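Local coordinates for protein imelysin (Bacteroides ovatus ATCC 8483, PDB 3OYV) that is a mainly helical outer-membrane protein of the imelysin peptidase family, probably taking part in bacterial iron uptake, at residues L42-N47 against V238-K243; P97-K102 against H185-N189; N127-I132 against E283-F288. All blocks are in the same frame, centred on the assembly; numbering follows the deposited sequence.

Contact 1: L42-N47 against V238-K243; sequences LYNAWN and VVPTYK
Leu42, Tyr43 and Trp46 meet Val238, Val239, Tyr242 and Lys243 in a helix-helix contact that joins the C-terminal end of helix 21-47 to the middle of helix 223-261. The axes of the two short segments come within 9.1 Å and cross at -152°, a nearly antiparallel course, and the seam between them is built mainly from carbon against aromatic rings. Leu42 is set over the Tyr242 ring: a chi1 of 178° swings its CG anti to the backbone N, and that atom lies 4.0 Å from the Tyr242 centroid, almost on the ring normal. Trp46 meets the same tyrosine with planes 46° apart, its NE1 only 3.3 Å from Tyr242 CE2, while Val238 CG1 sits 3.6 Å from the centroid of the Trp46 six-membered ring, straight above it. The indole N-H is satisfied in its own plane by a water, 2.8 Å from Trp46 NE1, which also bonds Tyr242 OH and so ties the two polar groups together. Further along, Lys243 CA lies over one face of Tyr43, 3.9 Å from its centroid, and Asn47 CB packs on the opposite face; Val239 CG1 comes 3.9 Å from Tyr43 CE1. Beyond the pair, Pro292 touches both Leu42 and Trp46, Tyr56 meets Trp46 and Phe288 meets Tyr242, each edge-to-face, and helix 298-303 packs on Leu42 through Leu298 and Met302.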
ATOM      1  N   LEU A  42     -12.017   6.938  -1.880  1.00 11.50           N
ATOM      2  CA  LEU A  42     -11.034   6.616  -2.956  1.00 10.80           C
ATOM      3  C   LEU A  42     -11.705   5.798  -4.077  1.00 11.41           C
ATOM      4  O   LEU A  42     -11.593   6.105  -5.262  1.00 11.67           O
ATOM      5  CB  LEU A  42      -9.877   5.833  -2.347  1.00 10.37           C
ATOM      6  CG  LEU A  42      -8.772   5.364  -3.302  1.00 11.49           C
ATOM      7  CD1 LEU A  42      -8.236   6.505  -4.199  1.00 11.73           C
ATOM      8  CD2 LEU A  42      -7.670   4.767  -2.448  1.00 12.05           C
ATOM      9  N   TYR A  43     -12.409   4.732  -3.698  1.00 10.70           N
ATOM     10  CA  TYR A  43     -13.100   3.899  -4.670  1.00 11.03           C
ATOM     11  C   TYR A  43     -14.160   4.736  -5.438  1.00 11.64           C
ATOM     12  O   TYR A  43     -14.282   4.656  -6.668  1.00 11.60           O
ATOM     13  CB  TYR A  43     -13.756   2.734  -3.959  1.00 11.97           C
ATOM     14  CG  TYR A  43     -14.631   1.879  -4.862  1.00 10.90           C
ATOM     15  CD1 TYR A  43     -14.129   1.264  -6.007  1.00 12.95           C
ATOM     16  CD2 TYR A  43     -15.962   1.664  -4.547  1.00 14.40           C
ATOM     17  CE1 TYR A  43     -14.923   0.478  -6.810  1.00 11.47           C
ATOM     18  CE2 TYR A  43     -16.760   0.871  -5.337  1.00 16.06           C
ATOM     19  CZ  TYR A  43     -16.252   0.252  -6.455  1.00 14.30           C
ATOM     20  OH  TYR A  43     -17.068  -0.527  -7.249  1.00 17.03           O
ATOM     21  N   ASN A  44     -14.978   5.493  -4.711  1.00 10.62           N
ATOM     22  CA  ASN A  44     -16.018   6.269  -5.365  1.00 12.69           C
ATOM     23  C   ASN A  44     -15.475   7.337  -6.311  1.00 12.20           C
ATOM     24  O   ASN A  44     -16.095   7.606  -7.349  1.00 14.50           O
ATOM     25  CB  ASN A  44     -16.951   6.918  -4.346  1.00 13.28           C
ATOM     26  CG  ASN A  44     -17.840   5.898  -3.626  1.00 14.43           C
ATOM     27  OD1 ASN A  44     -18.031   4.785  -4.105  1.00 16.41           O
ATOM     28  ND2 ASN A  44     -18.380   6.289  -2.449  1.00 16.56           N
ATOM     29  N   ALA A  45     -14.293   7.879  -6.006  1.00 11.77           N
ATOM     30  CA  ALA A  45     -13.696   8.906  -6.869  1.00 11.92           C
ATOM     31  C   ALA A  45     -13.355   8.273  -8.219  1.00 11.78           C
ATOM     32  O   ALA A  45     -13.564   8.865  -9.265  1.00 12.83           O
ATOM     33  CB  ALA A  45     -12.456   9.463  -6.257  1.00 12.94           C
ATOM     34  N   TRP A  46     -12.839   7.042  -8.170  1.00 11.83           N
ATOM     35  CA  TRP A  46     -12.521   6.313  -9.399  1.00 11.27           C
ATOM     36  C   TRP A  46     -13.738   5.785 -10.117  1.00 10.87           C
ATOM     37  O   TRP A  46     -13.775   5.757 -11.345  1.00 12.43           O
ATOM     38  CB  TRP A  46     -11.541   5.157  -9.104  1.00 10.39           C
ATOM     39  CG  TRP A  46     -10.091   5.576  -9.111  1.00  9.50           C
ATOM     40  CD1 TRP A  46      -9.362   6.047  -8.043  1.00 11.37           C
ATOM     41  CD2 TRP A  46      -9.192   5.586 -10.234  1.00 10.02           C
ATOM     42  NE1 TRP A  46      -8.095   6.376  -8.437  1.00 10.87           N
ATOM     43  CE2 TRP A  46      -7.961   6.082  -9.772  1.00 10.07           C
ATOM     44  CE3 TRP A  46      -9.321   5.265 -11.590  1.00 10.57           C
ATOM     45  CZ2 TRP A  46      -6.842   6.196 -10.607  1.00 11.63           C
ATOM     46  CZ3 TRP A  46      -8.209   5.366 -12.403  1.00 12.10           C
ATOM     47  CH2 TRP A  46      -7.006   5.839 -11.931  1.00 10.99           C
ATOM     48  N   ASN A  47     -14.696   5.247  -9.362  1.00 12.77           N
ATOM     49  CA  ASN A  47     -15.761   4.460  -9.946  1.00 13.68           C
ATOM     50  C   ASN A  47     -17.050   5.201 -10.229  1.00 14.20           C
ATOM     51  O   ASN A  47     -17.833   4.761 -11.077  1.00 15.52           O
ATOM     52  CB  ASN A  47     -16.078   3.290  -9.017  1.00 12.96           C
ATOM     53  CG  ASN A  47     -17.071   2.304  -9.630  1.00 13.89           C
ATOM     54  OD1 ASN A  47     -16.819   1.683 -10.686  1.00 15.67           O
ATOM     55  ND2 ASN A  47     -18.191   2.111  -8.945  1.00 16.87           N
ATOM     56  N   VAL A 238      -6.993  -1.270 -11.700  1.00  8.77           N
ATOM     57  CA  VAL A 238      -7.116  -0.187 -10.737  1.00  8.73           C
ATOM     58  C   VAL A 238      -8.472  -0.243 -10.017  1.00  9.61           C
ATOM     59  O   VAL A 238      -8.522  -0.308  -8.787  1.00  9.40           O
ATOM     60  CB  VAL A 238      -6.910   1.192 -11.385  1.00  8.87           C
ATOM     61  CG1 VAL A 238      -7.154   2.304 -10.364  1.00 10.97           C
ATOM     62  CG2 VAL A 238      -5.482   1.321 -11.952  1.00 11.42           C
ATOM     63  N   VAL A 239      -9.575  -0.167 -10.767  1.00 10.05           N
ATOM     64  CA  VAL A 239     -10.895  -0.067 -10.108  1.00  9.37           C
ATOM     65  C   VAL A 239     -11.205  -1.303  -9.261  1.00  9.16           C
ATOM     66  O   VAL A 239     -11.645  -1.156  -8.120  1.00 10.34           O
ATOM     67  CB  VAL A 239     -11.986   0.346 -11.093  1.00  9.76           C
ATOM     68  CG1 VAL A 239     -13.346   0.391 -10.372  1.00 13.22           C
ATOM     69  CG2 VAL A 239     -11.690   1.722 -11.721  1.00 12.51           C
ATOM     70  N   PRO A 240     -10.937  -2.512  -9.790  1.00  8.96           N
ATOM     71  CA  PRO A 240     -11.166  -3.694  -8.933  1.00 10.12           C
ATOM     72  C   PRO A 240     -10.326  -3.743  -7.681  1.00  8.28           C
ATOM     73  O   PRO A 240     -10.773  -4.259  -6.649  1.00 10.30           O
ATOM     74  CB  PRO A 240     -10.920  -4.867  -9.882  1.00 10.39           C
ATOM     75  CG  PRO A 240     -11.229  -4.328 -11.262  1.00 11.95           C
ATOM     76  CD  PRO A 240     -10.704  -2.903 -11.195  1.00  9.88           C
ATOM     77  N   THR A 241      -9.081  -3.278  -7.756  1.00  9.21           N
ATOM     78  CA  THR A 241      -8.267  -3.228  -6.559  1.00  8.61           C
ATOM     79  C   THR A 241      -8.865  -2.272  -5.521  1.00  8.40           C
ATOM     80  O   THR A 241      -8.935  -2.624  -4.323  1.00 10.30           O
ATOM     81  CB  THR A 241      -6.800  -2.846  -6.887  1.00  8.45           C
ATOM     82  OG1 THR A 241      -6.276  -3.833  -7.789  1.00  9.68           O
ATOM     83  CG2 THR A 241      -5.955  -2.781  -5.639  1.00  9.61           C
ATOM     84  N   TYR A 242      -9.321  -1.102  -5.964  1.00  8.69           N
ATOM     85  CA  TYR A 242      -9.921  -0.175  -5.023  1.00  8.82           C
ATOM     86  C   TYR A 242     -11.299  -0.674  -4.521  1.00 10.35           C
ATOM     87  O   TYR A 242     -11.666  -0.389  -3.382  1.00 10.24           O
ATOM     88  CB  TYR A 242     -10.004   1.211  -5.595  1.00  8.88           C
ATOM     89  CG  TYR A 242      -8.684   1.906  -5.769  1.00  9.87           C
ATOM     90  CD1 TYR A 242      -7.672   1.792  -4.829  1.00 10.09           C
ATOM     91  CD2 TYR A 242      -8.489   2.759  -6.839  1.00  9.29           C
ATOM     92  CE1 TYR A 242      -6.448   2.486  -4.982  1.00  9.61           C
ATOM     93  CE2 TYR A 242      -7.313   3.467  -6.984  1.00  9.58           C
ATOM     94  CZ  TYR A 242      -6.298   3.345  -6.058  1.00  9.81           C
ATOM     95  OH  TYR A 242      -5.160   4.123  -6.216  1.00 11.33           O
ATOM     96  N   LYS A 243     -12.036  -1.406  -5.350  1.00  9.80           N
ATOM     97  CA  LYS A 243     -13.279  -2.039  -4.886  0.60 11.21           C
ATOM     98  C   LYS A 243     -12.975  -3.020  -3.764  1.00 10.61           C
ATOM     99  O   LYS A 243     -13.649  -3.035  -2.728  1.00 10.74           O
ATOM    100  CB  LYS A 243     -14.007  -2.773  -6.026  0.60 11.06           C
ATOM    101  CG  LYS A 243     -15.408  -3.255  -5.621  0.60 13.11           C
ATOM    102  CD  LYS A 243     -16.057  -4.023  -6.777  0.60 17.15           C
ATOM    103  CE  LYS A 243     -17.460  -4.489  -6.418  0.60 20.83           C
ATOM    104  NZ  LYS A 243     -18.182  -5.156  -7.547  0.60 24.52           N
TER
HETATM  105  O   HOH W   1      -5.693   6.818  -7.009  1.00 11.16           O

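Contact 2: P97-K102 against H185-N189; sequences PYNLYK and HIPSN
Ile186 and Pro187, the central pair of a type I beta turn leading into helix 189-214, pack on Pro97, Tyr98 and Tyr101 in the closing turns of helix 71-102. Ile186 uses both of its branches. Its CG2, held anti to the backbone N, presses on the helix backbone beside Pro97 O and lies 3.7 Å from Tyr101 CB, whereas the CG1 arm carries CD1 to within 4.1 Å of Pro97 CB. Pro187 lies over a face of Tyr101: the proline CD is 3.8 Å from the ring centroid and 8° off the normal, a CH-pi contact, and its CG comes 3.5 Å from Tyr101 CE1. The turn itself is closed by Ser188 N bonding to His185 O at 3.1 Å. Ser188 then occupies the N-cap position of helix 189-214, and Tyr98 and Tyr101 pack on the residues just before it. Thr191, in the first turn of that helix, has its OG1 within hydrogen-bonding reach of the carbonyl oxygens of both Ile186 and His185. The Ile186 oxygen also lies in the plane of the Tyr98 ring, 3.4 Å from Tyr98 CD1 at the edge, while Lys102 CG rests over a face. A water joins the two sides, donating to Pro187 O at 2.6 Å, accepting from Lys102 NZ at 3.1 Å and bonding Tyr98 OH. Val113 of a neighbouring loop touches both Pro97 and Ile186, and Val192 and Met195 of helix 189-214 pack on Tyr98.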
ATOM      1  N   PRO A  97      16.273   1.331   6.590  1.00 12.62           N
ATOM      2  CA  PRO A  97      16.740   0.514   7.717  1.00 12.97           C
ATOM      3  C   PRO A  97      18.138  -0.084   7.496  1.00 12.05           C
ATOM      4  O   PRO A  97      18.958  -0.123   8.423  1.00 12.40           O
ATOM      5  CB  PRO A  97      15.632  -0.540   7.870  1.00 13.58           C
ATOM      6  CG  PRO A  97      14.447   0.088   7.264  1.00 14.86           C
ATOM      7  CD  PRO A  97      14.923   0.929   6.145  1.00 14.24           C
ATOM      8  N   TYR A  98      18.407  -0.568   6.293  1.00 11.89           N
ATOM      9  CA  TYR A  98      19.719  -1.143   6.007  1.00 11.66           C
ATOM     10  C   TYR A  98      20.847  -0.135   6.225  1.00 10.83           C
ATOM     11  O   TYR A  98      21.823  -0.439   6.917  1.00 12.50           O
ATOM     12  CB  TYR A  98      19.739  -1.686   4.547  1.00 13.00           C
ATOM     13  CG  TYR A  98      21.081  -2.272   4.197  1.00 12.37           C
ATOM     14  CD1 TYR A  98      21.413  -3.580   4.580  1.00 12.10           C
ATOM     15  CD2 TYR A  98      22.060  -1.510   3.515  1.00 11.92           C
ATOM     16  CE1 TYR A  98      22.679  -4.116   4.327  1.00 13.86           C
ATOM     17  CE2 TYR A  98      23.322  -2.047   3.260  1.00 14.27           C
ATOM     18  CZ  TYR A  98      23.618  -3.336   3.651  1.00 13.97           C
ATOM     19  OH  TYR A  98      24.860  -3.877   3.393  1.00 18.74           O
ATOM     20  N   ASN A  99      20.710   1.065   5.687  1.00 12.64           N
ATOM     21  CA  ASN A  99      21.802   2.041   5.824  1.00 12.13           C
ATOM     22  C   ASN A  99      21.957   2.507   7.276  1.00 13.08           C
ATOM     23  O   ASN A  99      23.080   2.656   7.765  1.00 14.15           O
ATOM     24  CB  ASN A  99      21.591   3.213   4.890  1.00 13.32           C
ATOM     25  CG  ASN A  99      21.798   2.826   3.459  1.00 15.33           C
ATOM     26  OD1 ASN A  99      22.596   1.945   3.153  1.00 18.80           O
ATOM     27  ND2 ASN A  99      21.057   3.467   2.573  1.00 20.33           N
ATOM     28  N   LEU A 100      20.844   2.719   7.984  1.00 12.48           N
ATOM     29  CA  LEU A 100      20.944   3.001   9.427  1.00 11.89           C
ATOM     30  C   LEU A 100      21.725   1.891  10.157  1.00 11.67           C
ATOM     31  O   LEU A 100      22.619   2.168  10.978  1.00 12.86           O
ATOM     32  CB  LEU A 100      19.545   3.113  10.052  1.00 12.54           C
ATOM     33  CG  LEU A 100      18.762   4.376   9.795  1.00 14.58           C
ATOM     34  CD1 LEU A 100      17.267   4.220  10.147  1.00 14.61           C
ATOM     35  CD2 LEU A 100      19.403   5.589  10.517  1.00 17.25           C
ATOM     36  N   TYR A 101      21.416   0.639   9.867  1.00 11.19           N
ATOM     37  CA  TYR A 101      21.989  -0.481  10.565  1.00 11.39           C
ATOM     38  C   TYR A 101      23.492  -0.510  10.288  1.00 12.14           C
ATOM     39  O   TYR A 101      24.309  -0.658  11.220  1.00 12.77           O
ATOM     40  CB  TYR A 101      21.325  -1.790  10.123  1.00 11.08           C
ATOM     41  CG  TYR A 101      21.638  -2.926  11.036  1.00 11.21           C
ATOM     42  CD1 TYR A 101      22.905  -3.543  11.057  1.00 12.38           C
ATOM     43  CD2 TYR A 101      20.684  -3.374  11.961  1.00 11.26           C
ATOM     44  CE1 TYR A 101      23.171  -4.564  11.927  1.00 13.04           C
ATOM     45  CE2 TYR A 101      20.969  -4.381  12.831  1.00 11.16           C
ATOM     46  CZ  TYR A 101      22.189  -4.979  12.823  1.00 12.04           C
ATOM     47  OH  TYR A 101      22.468  -6.016  13.712  1.00 13.23           O
ATOM     48  N   LYS A 102      23.873  -0.396   9.015  1.00 12.65           N
ATOM     49  CA  LYS A 102      25.296  -0.497   8.660  1.00 13.80           C
ATOM     50  C   LYS A 102      26.121   0.646   9.249  1.00 13.73           C
ATOM     51  O   LYS A 102      27.336   0.461   9.449  1.00 16.77           O
ATOM     52  CB  LYS A 102      25.466  -0.555   7.157  1.00 13.88           C
ATOM     53  CG  LYS A 102      24.834  -1.767   6.476  1.00 15.54           C
ATOM     54  CD  LYS A 102      25.258  -3.102   7.036  1.00 17.34           C
ATOM     55  CE  LYS A 102      26.719  -3.399   6.843  1.00 17.72           C
ATOM     56  NZ  LYS A 102      27.003  -4.822   7.236  1.00 19.77           N
ATOM     57  N   HIS A 185      16.770  -9.351  10.355  1.00 12.74           N
ATOM     58  CA  HIS A 185      17.791  -9.724   9.366  1.00 12.99           C
ATOM     59  C   HIS A 185      18.171  -8.573   8.443  1.00 12.34           C
ATOM     60  O   HIS A 185      18.487  -8.773   7.268  1.00 13.05           O
ATOM     61  CB  HIS A 185      17.277 -10.916   8.556  1.00 13.41           C
ATOM     62  CG  HIS A 185      17.020 -12.104   9.394  1.00 14.04           C
ATOM     63  ND1 HIS A 185      15.785 -12.424   9.906  1.00 16.71           N
ATOM     64  CD2 HIS A 185      17.876 -13.039   9.856  1.00 15.43           C
ATOM     65  CE1 HIS A 185      15.896 -13.505  10.658  1.00 17.39           C
ATOM     66  NE2 HIS A 185      17.151 -13.901  10.636  1.00 21.44           N
ATOM     67  N   ILE A 186      18.169  -7.364   8.983  1.00 12.15           N
ATOM     68  CA  ILE A 186      18.428  -6.198   8.188  1.00 12.75           C
ATOM     69  C   ILE A 186      19.803  -6.262   7.478  1.00 12.77           C
ATOM     70  O   ILE A 186      19.831  -6.072   6.281  1.00 14.00           O
ATOM     71  CB  ILE A 186      18.260  -4.910   8.988  1.00 12.59           C
ATOM     72  CG1 ILE A 186      16.793  -4.716   9.415  1.00 12.00           C
ATOM     73  CG2 ILE A 186      18.795  -3.713   8.230  1.00 14.16           C
ATOM     74  CD1 ILE A 186      16.568  -3.581  10.413  1.00 13.64           C
ATOM     75  N   PRO A 187      20.908  -6.652   8.158  1.00 13.12           N
ATOM     76  CA  PRO A 187      22.200  -6.596   7.452  1.00 13.55           C
ATOM     77  C   PRO A 187      22.453  -7.781   6.532  1.00 15.35           C
ATOM     78  O   PRO A 187      23.535  -7.881   5.983  1.00 17.42           O
ATOM     79  CB  PRO A 187      23.204  -6.515   8.600  1.00 14.79           C
ATOM     80  CG  PRO A 187      22.516  -7.240   9.736  1.00 13.31           C
ATOM     81  CD  PRO A 187      21.071  -6.798   9.607  1.00 13.09           C
ATOM     82  N   SER A 188      21.501  -8.686   6.367  1.00 16.29           N
ATOM     83  CA  SER A 188      21.736  -9.935   5.645  1.00 16.25           C
ATOM     84  C   SER A 188      22.119  -9.705   4.187  1.00 19.48           C
ATOM     85  O   SER A 188      21.795  -8.677   3.597  1.00 17.95           O
ATOM     86  CB  SER A 188      20.507 -10.823   5.710  1.00 14.98           C
ATOM     87  OG  SER A 188      19.466 -10.320   4.878  1.00 16.03           O
ATOM     88  N   ASN A 189      22.857 -10.666   3.635  1.00 20.25           N
ATOM     89  CA  ASN A 189      23.150 -10.657   2.209  1.00 22.55           C
ATOM     90  C   ASN A 189      21.869 -10.608   1.382  1.00 21.39           C
ATOM     91  O   ASN A 189      21.828 -10.006   0.330  1.00 21.53           O
ATOM     92  CB  ASN A 189      23.960 -11.891   1.821  1.00 23.38           C
ATOM     93  CG  ASN A 189      25.367 -11.887   2.411  1.00 27.33           C
ATOM     94  OD1 ASN A 189      25.932 -10.834   2.675  1.00 27.45           O
ATOM     95  ND2 ASN A 189      25.928 -13.070   2.590  1.00 33.74           N
TER
HETATM   96  O   HOH W   2      25.427  -6.321   4.987  1.00 28.71           O

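Contact 3: N127-I132 against E283-F288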
ATOM      1  N   ASN A 127       4.117  -7.601  -2.121  1.00  9.53           N
ATOM      2  CA  ASN A 127       2.845  -7.163  -2.721  1.00 10.33           C
ATOM      3  C   ASN A 127       2.983  -5.880  -3.499  1.00 10.67           C
ATOM      4  O   ASN A 127       2.357  -5.709  -4.540  1.00 10.65           O
ATOM      5  CB  ASN A 127       1.765  -7.016  -1.644  1.00 10.24           C
ATOM      6  CG  ASN A 127       1.181  -8.340  -1.208  1.00 11.50           C
ATOM      7  OD1 ASN A 127       1.299  -9.353  -1.902  1.00 13.43           O
ATOM      8  ND2 ASN A 127       0.551  -8.348  -0.031  1.00 12.08           N
ATOM      9  N   ASN A 128       3.835  -4.975  -3.025  1.00 10.34           N
ATOM     10  CA  ASN A 128       4.105  -3.763  -3.773  1.00  9.99           C
ATOM     11  C   ASN A 128       4.700  -4.091  -5.165  1.00 11.32           C
ATOM     12  O   ASN A 128       4.382  -3.455  -6.167  1.00 11.20           O
ATOM     13  CB  ASN A 128       5.082  -2.819  -3.054  1.00 11.26           C
ATOM     14  CG  ASN A 128       4.600  -2.285  -1.688  1.00 12.43           C
ATOM     15  OD1 ASN A 128       5.456  -1.879  -0.902  1.00 12.74           O
ATOM     16  ND2 ASN A 128       3.296  -2.279  -1.401  1.00 12.29           N
ATOM     17  N   ILE A 129       5.580  -5.083  -5.207  1.00 11.59           N
ATOM     18  CA  ILE A 129       6.152  -5.507  -6.493  1.00 11.67           C
ATOM     19  C   ILE A 129       5.069  -6.184  -7.360  1.00 10.62           C
ATOM     20  O   ILE A 129       5.022  -5.979  -8.573  1.00 12.03           O
ATOM     21  CB  ILE A 129       7.391  -6.400  -6.310  1.00 11.89           C
ATOM     22  CG1 ILE A 129       8.493  -5.673  -5.512  1.00 13.19           C
ATOM     23  CG2 ILE A 129       7.896  -6.867  -7.671  1.00 14.16           C
ATOM     24  CD1 ILE A 129       8.919  -4.346  -6.046  1.00 13.74           C
ATOM     25  N   TYR A 130       4.187  -6.968  -6.737  1.00 10.92           N
ATOM     26  CA  TYR A 130       3.075  -7.534  -7.489  1.00 10.90           C
ATOM     27  C   TYR A 130       2.139  -6.483  -8.045  1.00 10.00           C
ATOM     28  O   TYR A 130       1.508  -6.732  -9.055  1.00 10.87           O
ATOM     29  CB  TYR A 130       2.311  -8.563  -6.660  1.00 12.69           C
ATOM     30  CG  TYR A 130       3.085  -9.834  -6.422  1.00 14.21           C
ATOM     31  CD1 TYR A 130       3.905 -10.357  -7.415  1.00 20.67           C
ATOM     32  CD2 TYR A 130       2.994 -10.520  -5.219  1.00 16.58           C
ATOM     33  CE1 TYR A 130       4.620 -11.523  -7.218  1.00 22.25           C
ATOM     34  CE2 TYR A 130       3.707 -11.706  -5.012  1.00 18.97           C
ATOM     35  CZ  TYR A 130       4.508 -12.181  -6.022  1.00 18.45           C
ATOM     36  OH  TYR A 130       5.218 -13.346  -5.827  1.00 28.42           O
ATOM     37  N   SER A 131       2.085  -5.307  -7.427  1.00 10.47           N
ATOM     38  CA  SER A 131       1.357  -4.185  -8.024  1.00 10.12           C
ATOM     39  C   SER A 131       1.917  -3.819  -9.404  1.00 10.01           C
ATOM     40  O   SER A 131       1.163  -3.591 -10.373  1.00  9.97           O
ATOM     41  CB  SER A 131       1.359  -2.974  -7.097  1.00  9.10           C
ATOM     42  OG  SER A 131       0.465  -1.965  -7.561  1.00  8.85           O
ATOM     43  N   ILE A 132       3.242  -3.824  -9.503  1.00 10.78           N
ATOM     44  CA  ILE A 132       3.897  -3.581 -10.789  1.00 11.04           C
ATOM     45  C   ILE A 132       3.552  -4.708 -11.790  1.00  9.52           C
ATOM     46  O   ILE A 132       3.217  -4.437 -12.958  1.00 10.64           O
ATOM     47  CB  ILE A 132       5.439  -3.504 -10.638  1.00 11.64           C
ATOM     48  CG1 ILE A 132       5.821  -2.359  -9.708  1.00 12.35           C
ATOM     49  CG2 ILE A 132       6.105  -3.382 -12.012  1.00 12.99           C
ATOM     50  CD1 ILE A 132       7.337  -2.351  -9.369  1.00 12.83           C
ATOM     51  N   GLU A 283      -1.639  -2.840  -0.591  1.00  9.28           N
ATOM     52  CA  GLU A 283      -0.229  -3.036  -0.951  1.00  9.30           C
ATOM     53  C   GLU A 283      -0.111  -3.292  -2.464  1.00  9.60           C
ATOM     54  O   GLU A 283       0.842  -2.829  -3.118  1.00 10.41           O
ATOM     55  CB  GLU A 283       0.336  -4.169  -0.099  1.00  9.01           C
ATOM     56  CG  GLU A 283       0.392  -3.850   1.367  1.00 10.14           C
ATOM     57  CD  GLU A 283       0.566  -5.030   2.304  1.00 10.89           C
ATOM     58  OE1 GLU A 283       0.337  -6.189   1.890  1.00 13.28           O
ATOM     59  OE2 GLU A 283       0.837  -4.731   3.505  1.00 13.00           O
ATOM     60  N   LYS A 284      -1.090  -4.011  -3.014  1.00  9.23           N
ATOM     61  CA  LYS A 284      -1.121  -4.267  -4.452  0.70 10.74           C
ATOM     62  C   LYS A 284      -1.614  -3.088  -5.280  1.00  9.66           C
ATOM     63  O   LYS A 284      -1.704  -3.175  -6.515  1.00  9.38           O
ATOM     64  CB  LYS A 284      -1.938  -5.513  -4.738  0.70 11.14           C
ATOM     65  CG  LYS A 284      -1.275  -6.768  -4.202  0.70 12.26           C
ATOM     66  CD  LYS A 284      -2.065  -7.972  -4.594  0.70 12.55           C
ATOM     67  CE  LYS A 284      -1.333  -9.273  -4.360  0.70 15.48           C
ATOM     68  NZ  LYS A 284      -2.171 -10.435  -4.789  0.70 16.60           N
ATOM     69  N   SER A 285      -1.887  -1.946  -4.636  1.00  9.29           N
ATOM     70  CA  SER A 285      -2.222  -0.715  -5.332  1.00  9.09           C
ATOM     71  C   SER A 285      -1.063   0.240  -5.390  1.00  9.02           C
ATOM     72  O   SER A 285      -1.208   1.284  -6.006  1.00 10.07           O
ATOM     73  CB  SER A 285      -3.418  -0.002  -4.671  1.00 10.21           C
ATOM     74  OG  SER A 285      -3.055   0.777  -3.547  1.00 10.32           O
ATOM     75  N   GLU A 286       0.078  -0.066  -4.776  1.00  9.13           N
ATOM     76  CA  GLU A 286       1.111   0.962  -4.618  0.60  9.74           C
ATOM     77  C   GLU A 286       1.929   1.271  -5.868  1.00 11.09           C
ATOM     78  O   GLU A 286       2.694   2.215  -5.847  1.00 11.19           O
ATOM     79  CB  GLU A 286       1.997   0.700  -3.407  0.60  9.08           C
ATOM     80  CG  GLU A 286       1.241   0.739  -2.081  0.60 11.36           C
ATOM     81  CD  GLU A 286       2.123   0.556  -0.849  0.60  9.89           C
ATOM     82  OE1 GLU A 286       3.301   1.005  -0.837  0.60 12.64           O
ATOM     83  OE2 GLU A 286       1.641  -0.041   0.114  0.60 12.33           O
ATOM     84  N   ALA A 287       1.733   0.527  -6.967  1.00 10.60           N
ATOM     85  CA  ALA A 287       2.267   0.926  -8.275  1.00 10.48           C
ATOM     86  C   ALA A 287       1.422   1.984  -8.976  1.00 10.52           C
ATOM     87  O   ALA A 287       1.823   2.480 -10.022  1.00 11.14           O
ATOM     88  CB  ALA A 287       2.483  -0.295  -9.195  1.00 10.30           C
ATOM     89  N   PHE A 288       0.255   2.339  -8.413  1.00  9.50           N
ATOM     90  CA  PHE A 288      -0.592   3.371  -8.973  1.00  9.81           C
ATOM     91  C   PHE A 288      -0.956   4.418  -7.932  1.00  9.83           C
ATOM     92  O   PHE A 288      -2.134   4.750  -7.742  1.00 10.33           O
ATOM     93  CB  PHE A 288      -1.814   2.852  -9.763  1.00 11.25           C
ATOM     94  CG  PHE A 288      -2.514   1.642  -9.199  1.00  9.85           C
ATOM     95  CD1 PHE A 288      -2.077   0.373  -9.502  1.00 10.20           C
ATOM     96  CD2 PHE A 288      -3.713   1.770  -8.513  1.00 10.17           C
ATOM     97  CE1 PHE A 288      -2.772  -0.761  -9.092  1.00 11.17           C
ATOM     98  CE2 PHE A 288      -4.419   0.672  -8.091  1.00 10.87           C
ATOM     99  CZ  PHE A 288      -3.968  -0.616  -8.381  1.00 10.85           C
TER
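Ser131, on helix 121-137, has its hydroxyl gripped from both sides by the loop that follows helix 265-283. OG, anti to the backbone N (chi1 -170°), is carried toward the loop, where it donates to Lys284 O at 2.7 Å, from well above the carbonyl plane, and accepts from Ala287 N at 2.9 Å; Ala287 CB closes in at 3.1 Å from the same OG. One turn earlier, Asn128 ND2 donates to Glu283 O at 3.0 Å, the acceptor lying near the amide plane, while Asn128 OD1 and, in one of two conformers, Glu286 share Lys93 NZ. A leucine in place of Asn128 would probably leave Glu283 O without this donor and Lys93 with one acceptor fewer. Looseness is confined to the outer part of the Lys284 side chain, modelled in two conformers, and the amide of the partly exposed Asn127, though Asn127 ND2 still makes a straight bond to Glu283 OE1 (2.9 Å, 166°). Glu283 OE2 turns to His120 and Arg279, and Lys284 NZ to Glu280. The core is thus a type I beta turn, Glu283 to Glu286, whose first two carbonyls are taken by Asn128 and Ser131 of the helix, possibly beside a polar pocket at Glu286.

Contacts 1 and 3, with centres 15 Å apart, touch directly: loop 283-288 of contact 3 packs against segment 238-243 of contact 1, with Thr241 CG2 3.9 Å from Ser285 CB and Val238 CA likewise 3.9 Å from Phe288 CE2. Their segments alternate along the chain. Contact 2 stands apart, its centre 36 Å from that of contact 1 and 23 Å from that of contact 3, and lies across the chain's centre from contact 1. Helix 71-102 links it to contact 3, since 97-102 ends the helix whose Ile85, Val89 and Lys93 reach Asn128 or Glu286. In contact 3 the Glu286 side chain lies about 2 Å from an unidentified ligand and about 3 Å from a glycerol (nearest atoms), both probably from the crystallisation liquor, though such molecules often mark pockets.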